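PDB 2WGP: DUAL specificity protein phosphatase 14, which removes phosphate from tyrosine, serine and threonine residues of proteins, inactivating the MAP kinases ERK, JNK and p38 and restraining T-cell receptor signalling. Local coordinates for residues I26-R37 with W139-I147. Numbering follows the deposited sequence.
Sequences IAQITSSLFLGR and WVKARRPVI
Ala27 CB lies 4.0 Å from Arg144 CB where the antiparallel hairpin at the edge of the phosphatase domain's central sheet meets the end of helix 133-143. Its small side chain lets the strand lie close to the helix terminus. Next along, Gln28 offers its backbone O to a water that also accepts from Arg143 NE, and that O lies at the edge of the guanidinium, near its plane. Ile29 and Thr30 both face Leu33 in a classic beta bulge, their N-H groups sharing Leu33 O. One direct hydrogen bond joins the segments: Trp139 NE1 donates to Ile29 O at 2.9 Å (N-H...O 158°), the oxygen lying in the indole plane. With chi1 at -53°, Ile29 CG2 lies anti to the backbone N and reaches the pyrrole side of the indole, while CG1 carries CD1 to Val140. Thr30 serves twice: CG2 touches the indole, and OG1 accepts from Ser32 N in an ST turn. Leu35, buried near the catalytic Cys110, suits its place by branching: CD1 packs 3.7 Å from Val140 CG1, and CD2 meets the extended Arg144 chain, whose NE and NH2 hydrogen-bond Gly113 O and Ala112 O in the phosphate-binding loop (CxxGxxR) following Cys110. Arg37 meets Arg144 through its aliphatic part, CG lying 3.8 Å from Arg144 NH2.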
ATOM      1  N   ILE A  26     -32.678   5.690 -17.860  1.00 24.91           N
ATOM      2  CA  ILE A  26     -32.481   7.127 -18.075  1.00 25.84           C
ATOM      3  C   ILE A  26     -33.297   7.947 -17.058  1.00 25.74           C
ATOM      4  O   ILE A  26     -34.403   7.552 -16.638  1.00 26.54           O
ATOM      5  CB  ILE A  26     -32.828   7.544 -19.545  1.00 25.91           C
ATOM      6  CG1 ILE A  26     -32.472   9.030 -19.816  1.00 25.97           C
ATOM      7  CG2 ILE A  26     -34.329   7.239 -19.832  1.00 26.30           C
ATOM      8  CD1 ILE A  26     -32.301   9.387 -21.304  1.00 27.12           C
ATOM      9  N   ALA A  27     -32.713   9.047 -16.602  1.00 25.04           N
ATOM     10  CA  ALA A  27     -33.371   9.939 -15.641  1.00 25.12           C
ATOM     11  C   ALA A  27     -33.042  11.362 -16.004  1.00 24.97           C
ATOM     12  O   ALA A  27     -31.886  11.657 -16.334  1.00 24.25           O
ATOM     13  CB  ALA A  27     -32.907   9.650 -14.215  1.00 25.08           C
ATOM     14  N   GLN A  28     -34.037  12.242 -15.903  1.00 24.61           N
ATOM     15  CA  GLN A  28     -33.809  13.661 -16.079  1.00 25.91           C
ATOM     16  C   GLN A  28     -33.349  14.306 -14.775  1.00 25.54           C
ATOM     17  O   GLN A  28     -33.969  14.105 -13.716  1.00 25.07           O
ATOM     18  CB  GLN A  28     -35.081  14.353 -16.561  1.00 26.19           C
ATOM     19  CG  GLN A  28     -34.801  15.749 -17.088  1.00 27.15           C
ATOM     20  CD  GLN A  28     -35.974  16.317 -17.843  1.00 29.01           C
ATOM     21  OE1 GLN A  28     -37.056  15.743 -17.862  1.00 30.21           O
ATOM     22  NE2 GLN A  28     -35.759  17.460 -18.481  1.00 30.93           N
ATOM     23  N   ILE A  29     -32.263  15.073 -14.862  1.00 25.34           N
ATOM     24  CA  ILE A  29     -31.695  15.815 -13.705  1.00 25.73           C
ATOM     25  C   ILE A  29     -32.068  17.295 -13.753  1.00 25.75           C
ATOM     26  O   ILE A  29     -32.486  17.869 -12.751  1.00 26.10           O
ATOM     27  CB  ILE A  29     -30.130  15.671 -13.654  1.00 26.08           C
ATOM     28  CG1 ILE A  29     -29.710  14.188 -13.694  1.00 25.41           C
ATOM     29  CG2 ILE A  29     -29.531  16.381 -12.403  1.00 25.42           C
ATOM     30  CD1 ILE A  29     -30.539  13.202 -12.835  1.00 26.77           C
ATOM     31  N   THR A  30     -31.930  17.902 -14.925  1.00 26.09           N
ATOM     32  CA  THR A  30     -32.385  19.276 -15.155  1.00 26.68           C
ATOM     33  C   THR A  30     -33.062  19.305 -16.514  1.00 27.32           C
ATOM     34  O   THR A  30     -33.046  18.303 -17.209  1.00 28.24           O
ATOM     35  CB  THR A  30     -31.215  20.290 -15.141  1.00 25.98           C
ATOM     36  OG1 THR A  30     -30.506  20.198 -16.374  1.00 24.89           O
ATOM     37  CG2 THR A  30     -30.260  20.026 -13.989  1.00 27.15           C
ATOM     38  N   SER A  31     -33.601  20.456 -16.918  1.00 28.39           N
ATOM     39  CA  SER A  31     -34.202  20.612 -18.253  1.00 29.13           C
ATOM     40  C   SER A  31     -33.271  20.207 -19.418  1.00 29.11           C
ATOM     41  O   SER A  31     -33.738  19.745 -20.463  1.00 30.16           O
ATOM     42  CB  SER A  31     -34.746  22.046 -18.447  1.00 30.21           C
ATOM     43  OG  SER A  31     -33.716  23.034 -18.552  1.00 33.02           O
ATOM     44  N   SER A  32     -31.961  20.329 -19.225  1.00 27.60           N
ATOM     45  CA  SER A  32     -31.006  20.079 -20.291  1.00 27.83           C
ATOM     46  C   SER A  32     -29.984  18.983 -19.968  1.00 26.61           C
ATOM     47  O   SER A  32     -28.957  18.885 -20.645  1.00 26.04           O
ATOM     48  CB  SER A  32     -30.269  21.381 -20.574  1.00 28.19           C
ATOM     49  OG  SER A  32     -29.392  21.658 -19.502  1.00 30.59           O
ATOM     50  N   LEU A  33     -30.263  18.172 -18.943  1.00 25.44           N
ATOM     51  CA  LEU A  33     -29.302  17.151 -18.502  1.00 24.69           C
ATOM     52  C   LEU A  33     -30.016  15.883 -18.110  1.00 24.66           C
ATOM     53  O   LEU A  33     -30.921  15.893 -17.250  1.00 24.06           O
ATOM     54  CB  LEU A  33     -28.413  17.642 -17.335  1.00 24.67           C
ATOM     55  CG  LEU A  33     -27.404  16.656 -16.721  1.00 24.38           C
ATOM     56  CD1 LEU A  33     -26.320  16.283 -17.723  1.00 24.07           C
ATOM     57  CD2 LEU A  33     -26.770  17.195 -15.437  1.00 24.90           C
ATOM     58  N   PHE A  34     -29.574  14.790 -18.735  1.00 24.23           N
ATOM     59  CA  PHE A  34     -30.056  13.471 -18.411  1.00 24.72           C
ATOM     60  C   PHE A  34     -28.869  12.577 -18.071  1.00 24.72           C
ATOM     61  O   PHE A  34     -27.752  12.763 -18.588  1.00 24.89           O
ATOM     62  CB  PHE A  34     -30.822  12.878 -19.586  1.00 24.18           C
ATOM     63  CG  PHE A  34     -32.027  13.685 -19.986  1.00 24.95           C
ATOM     64  CD1 PHE A  34     -33.312  13.287 -19.585  1.00 25.83           C
ATOM     65  CD2 PHE A  34     -31.890  14.835 -20.762  1.00 25.54           C
ATOM     66  CE1 PHE A  34     -34.435  14.031 -19.957  1.00 24.96           C
ATOM     67  CE2 PHE A  34     -33.011  15.588 -21.113  1.00 25.95           C
ATOM     68  CZ  PHE A  34     -34.276  15.180 -20.703  1.00 23.89           C
ATOM     69  N   LEU A  35     -29.129  11.588 -17.224  1.00 25.44           N
ATOM     70  CA  LEU A  35     -28.146  10.591 -16.819  1.00 26.37           C
ATOM     71  C   LEU A  35     -28.669   9.206 -17.211  1.00 26.59           C
ATOM     72  O   LEU A  35     -29.870   8.914 -17.060  1.00 25.37           O
ATOM     73  CB  LEU A  35     -27.979  10.668 -15.304  1.00 29.03           C
ATOM     74  CG  LEU A  35     -27.163   9.675 -14.495  1.00 28.53           C
ATOM     75  CD1 LEU A  35     -27.122  10.089 -13.047  1.00 30.69           C
ATOM     76  CD2 LEU A  35     -27.683   8.244 -14.632  1.00 34.98           C
ATOM     77  N   GLY A  36     -27.781   8.341 -17.694  1.00 26.65           N
ATOM     78  CA  GLY A  36     -28.210   7.021 -18.098  1.00 27.68           C
ATOM     79  C   GLY A  36     -27.175   5.910 -18.116  1.00 27.48           C
ATOM     80  O   GLY A  36     -25.970   6.135 -17.966  1.00 26.62           O
ATOM     81  N   ARG A  37     -27.711   4.705 -18.298  1.00 28.86           N
ATOM     82  CA  ARG A  37     -26.971   3.519 -18.705  1.00 28.87           C
ATOM     83  C   ARG A  37     -26.624   3.564 -20.164  1.00 30.10           C
ATOM     84  O   ARG A  37     -27.352   4.157 -20.972  1.00 29.05           O
ATOM     85  CB  ARG A  37     -27.853   2.275 -18.531  1.00 29.46           C
ATOM     86  CG  ARG A  37     -28.159   1.960 -17.140  1.00 29.11           C
ATOM     87  CD  ARG A  37     -28.616   0.522 -16.937  1.00 27.27           C
ATOM     88  NE  ARG A  37     -30.070   0.372 -17.015  1.00 26.30           N
ATOM     89  CZ  ARG A  37     -30.743  -0.273 -17.971  1.00 27.28           C
ATOM     90  NH1 ARG A  37     -30.134  -0.852 -18.983  1.00 27.78           N
ATOM     91  NH2 ARG A  37     -32.063  -0.346 -17.907  1.00 27.95           N
ATOM     92  N   TRP A 139     -30.211  15.552  -4.938  1.00 23.54           N
ATOM     93  CA  TRP A 139     -30.883  15.911  -6.203  1.00 23.74           C
ATOM     94  C   TRP A 139     -30.868  14.716  -7.192  1.00 24.25           C
ATOM     95  O   TRP A 139     -31.916  14.232  -7.645  1.00 24.25           O
ATOM     96  CB  TRP A 139     -30.153  17.127  -6.796  1.00 23.47           C
ATOM     97  CG  TRP A 139     -30.717  17.775  -8.021  1.00 23.23           C
ATOM     98  CD1 TRP A 139     -31.345  17.177  -9.067  1.00 22.56           C
ATOM     99  CD2 TRP A 139     -30.599  19.153  -8.369  1.00 25.13           C
ATOM    100  NE1 TRP A 139     -31.680  18.093 -10.008  1.00 23.55           N
ATOM    101  CE2 TRP A 139     -31.247  19.325  -9.603  1.00 24.35           C
ATOM    102  CE3 TRP A 139     -30.059  20.274  -7.724  1.00 28.09           C
ATOM    103  CZ2 TRP A 139     -31.354  20.568 -10.226  1.00 26.40           C
ATOM    104  CZ3 TRP A 139     -30.166  21.509  -8.340  1.00 29.41           C
ATOM    105  CH2 TRP A 139     -30.803  21.642  -9.585  1.00 28.10           C
ATOM    106  N   VAL A 140     -29.681  14.228  -7.502  1.00 24.06           N
ATOM    107  CA  VAL A 140     -29.544  13.111  -8.442  1.00 24.11           C
ATOM    108  C   VAL A 140     -30.160  11.824  -7.880  1.00 24.53           C
ATOM    109  O   VAL A 140     -30.852  11.103  -8.585  1.00 24.73           O
ATOM    110  CB  VAL A 140     -28.084  12.852  -8.821  1.00 24.09           C
ATOM    111  CG1 VAL A 140     -28.006  11.706  -9.860  1.00 23.91           C
ATOM    112  CG2 VAL A 140     -27.423  14.122  -9.382  1.00 23.72           C
ATOM    113  N   LYS A 141     -29.921  11.568  -6.605  1.00 24.91           N
ATOM    114  CA  LYS A 141     -30.464  10.390  -5.911  1.00 26.07           C
ATOM    115  C   LYS A 141     -32.022  10.403  -5.890  1.00 25.55           C
ATOM    116  O   LYS A 141     -32.644   9.347  -5.987  1.00 25.03           O
ATOM    117  CB  LYS A 141     -29.823  10.303  -4.508  1.00 26.27           C
ATOM    118  CG  LYS A 141     -30.145   9.094  -3.644  1.00 30.92           C
ATOM    119  CD  LYS A 141     -29.214   7.924  -3.844  1.00 32.70           C
ATOM    120  CE  LYS A 141     -29.403   6.906  -2.720  1.00 34.20           C
ATOM    121  NZ  LYS A 141     -29.236   5.518  -3.153  1.00 34.82           N
ATOM    122  N   ALA A 142     -32.651  11.577  -5.788  1.00 25.06           N
ATOM    123  CA  ALA A 142     -34.108  11.655  -5.864  1.00 25.38           C
ATOM    124  C   ALA A 142     -34.637  11.162  -7.205  1.00 25.38           C
ATOM    125  O   ALA A 142     -35.711  10.548  -7.262  1.00 26.71           O
ATOM    126  CB  ALA A 142     -34.611  13.085  -5.585  1.00 25.45           C
ATOM    127  N   ARG A 143     -33.872  11.400  -8.273  1.00 25.18           N
ATOM    128  CA  ARG A 143     -34.301  11.023  -9.620  1.00 24.92           C
ATOM    129  C   ARG A 143     -33.848   9.632 -10.029  1.00 24.97           C
ATOM    130  O   ARG A 143     -34.559   8.960 -10.765  1.00 26.22           O
ATOM    131  CB  ARG A 143     -33.855  12.045 -10.661  1.00 24.56           C
ATOM    132  CG  ARG A 143     -34.745  13.303 -10.673  1.00 26.38           C
ATOM    133  CD  ARG A 143     -33.941  14.418 -10.208  1.00 27.37           C
ATOM    134  NE  ARG A 143     -34.626  15.713 -10.248  1.00 24.63           N
ATOM    135  CZ  ARG A 143     -34.783  16.488  -9.189  1.00 24.27           C
ATOM    136  NH1 ARG A 143     -34.355  16.095  -7.989  1.00 26.67           N
ATOM    137  NH2 ARG A 143     -35.390  17.663  -9.334  1.00 26.00           N
ATOM    138  N   ARG A 144     -32.668   9.214  -9.567  1.00 24.16           N
ATOM    139  CA  ARG A 144     -32.121   7.908  -9.925  1.00 23.81           C
ATOM    140  C   ARG A 144     -31.585   7.284  -8.633  1.00 23.83           C
ATOM    141  O   ARG A 144     -30.419   7.486  -8.295  1.00 22.63           O
ATOM    142  CB  ARG A 144     -31.018   8.087 -10.999  1.00 24.07           C
ATOM    143  CG  ARG A 144     -30.553   6.761 -11.550  1.00 23.21           C
ATOM    144  CD  ARG A 144     -29.989   6.803 -12.919  1.00 25.89           C
ATOM    145  NE  ARG A 144     -29.374   5.507 -13.197  1.00 23.63           N
ATOM    146  CZ  ARG A 144     -30.025   4.451 -13.682  1.00 22.75           C
ATOM    147  NH1 ARG A 144     -31.313   4.506 -14.009  1.00 22.08           N
ATOM    148  NH2 ARG A 144     -29.378   3.317 -13.830  1.00 22.04           N
ATOM    149  N   PRO A 145     -32.450   6.576  -7.874  1.00 24.13           N
ATOM    150  CA  PRO A 145     -32.041   6.155  -6.530  1.00 24.42           C
ATOM    151  C   PRO A 145     -30.909   5.132  -6.474  1.00 23.86           C
ATOM    152  O   PRO A 145     -30.325   4.935  -5.419  1.00 24.22           O
ATOM    153  CB  PRO A 145     -33.314   5.520  -5.966  1.00 24.61           C
ATOM    154  CG  PRO A 145     -34.398   6.102  -6.693  1.00 24.94           C
ATOM    155  CD  PRO A 145     -33.896   6.341  -8.069  1.00 24.65           C
ATOM    156  N   VAL A 146     -30.618   4.494  -7.603  1.00 23.27           N
ATOM    157  CA  VAL A 146     -29.547   3.507  -7.657  1.00 23.43           C
ATOM    158  C   VAL A 146     -28.138   4.101  -7.702  1.00 23.42           C
ATOM    159  O   VAL A 146     -27.172   3.341  -7.591  1.00 23.33           O
ATOM    160  CB  VAL A 146     -29.710   2.515  -8.854  1.00 24.22           C
ATOM    161  CG1 VAL A 146     -31.048   1.755  -8.755  1.00 21.80           C
ATOM    162  CG2 VAL A 146     -29.536   3.226 -10.182  1.00 20.84           C
ATOM    163  N   ILE A 147     -28.001   5.437  -7.807  1.00 23.61           N
ATOM    164  CA  ILE A 147     -26.648   6.015  -7.891  1.00 23.82           C
ATOM    165  C   ILE A 147     -25.809   5.702  -6.659  1.00 23.88           C
ATOM    166  O   ILE A 147     -26.318   5.595  -5.520  1.00 24.50           O
ATOM    167  CB  ILE A 147     -26.589   7.539  -8.252  1.00 23.23           C
ATOM    168  CG1 ILE A 147     -27.090   8.473  -7.124  1.00 24.79           C
ATOM    169  CG2 ILE A 147     -27.290   7.784  -9.596  1.00 22.64           C
ATOM    170  CD1 ILE A 147     -26.293   9.795  -7.048  1.00 25.02           C
TER
HETATM  171  O   HOH W   1     -33.785   6.098 -14.311  1.00 30.47           O
HETATM  172  O   HOH W   2     -35.798  16.214 -12.766  1.00 39.67           O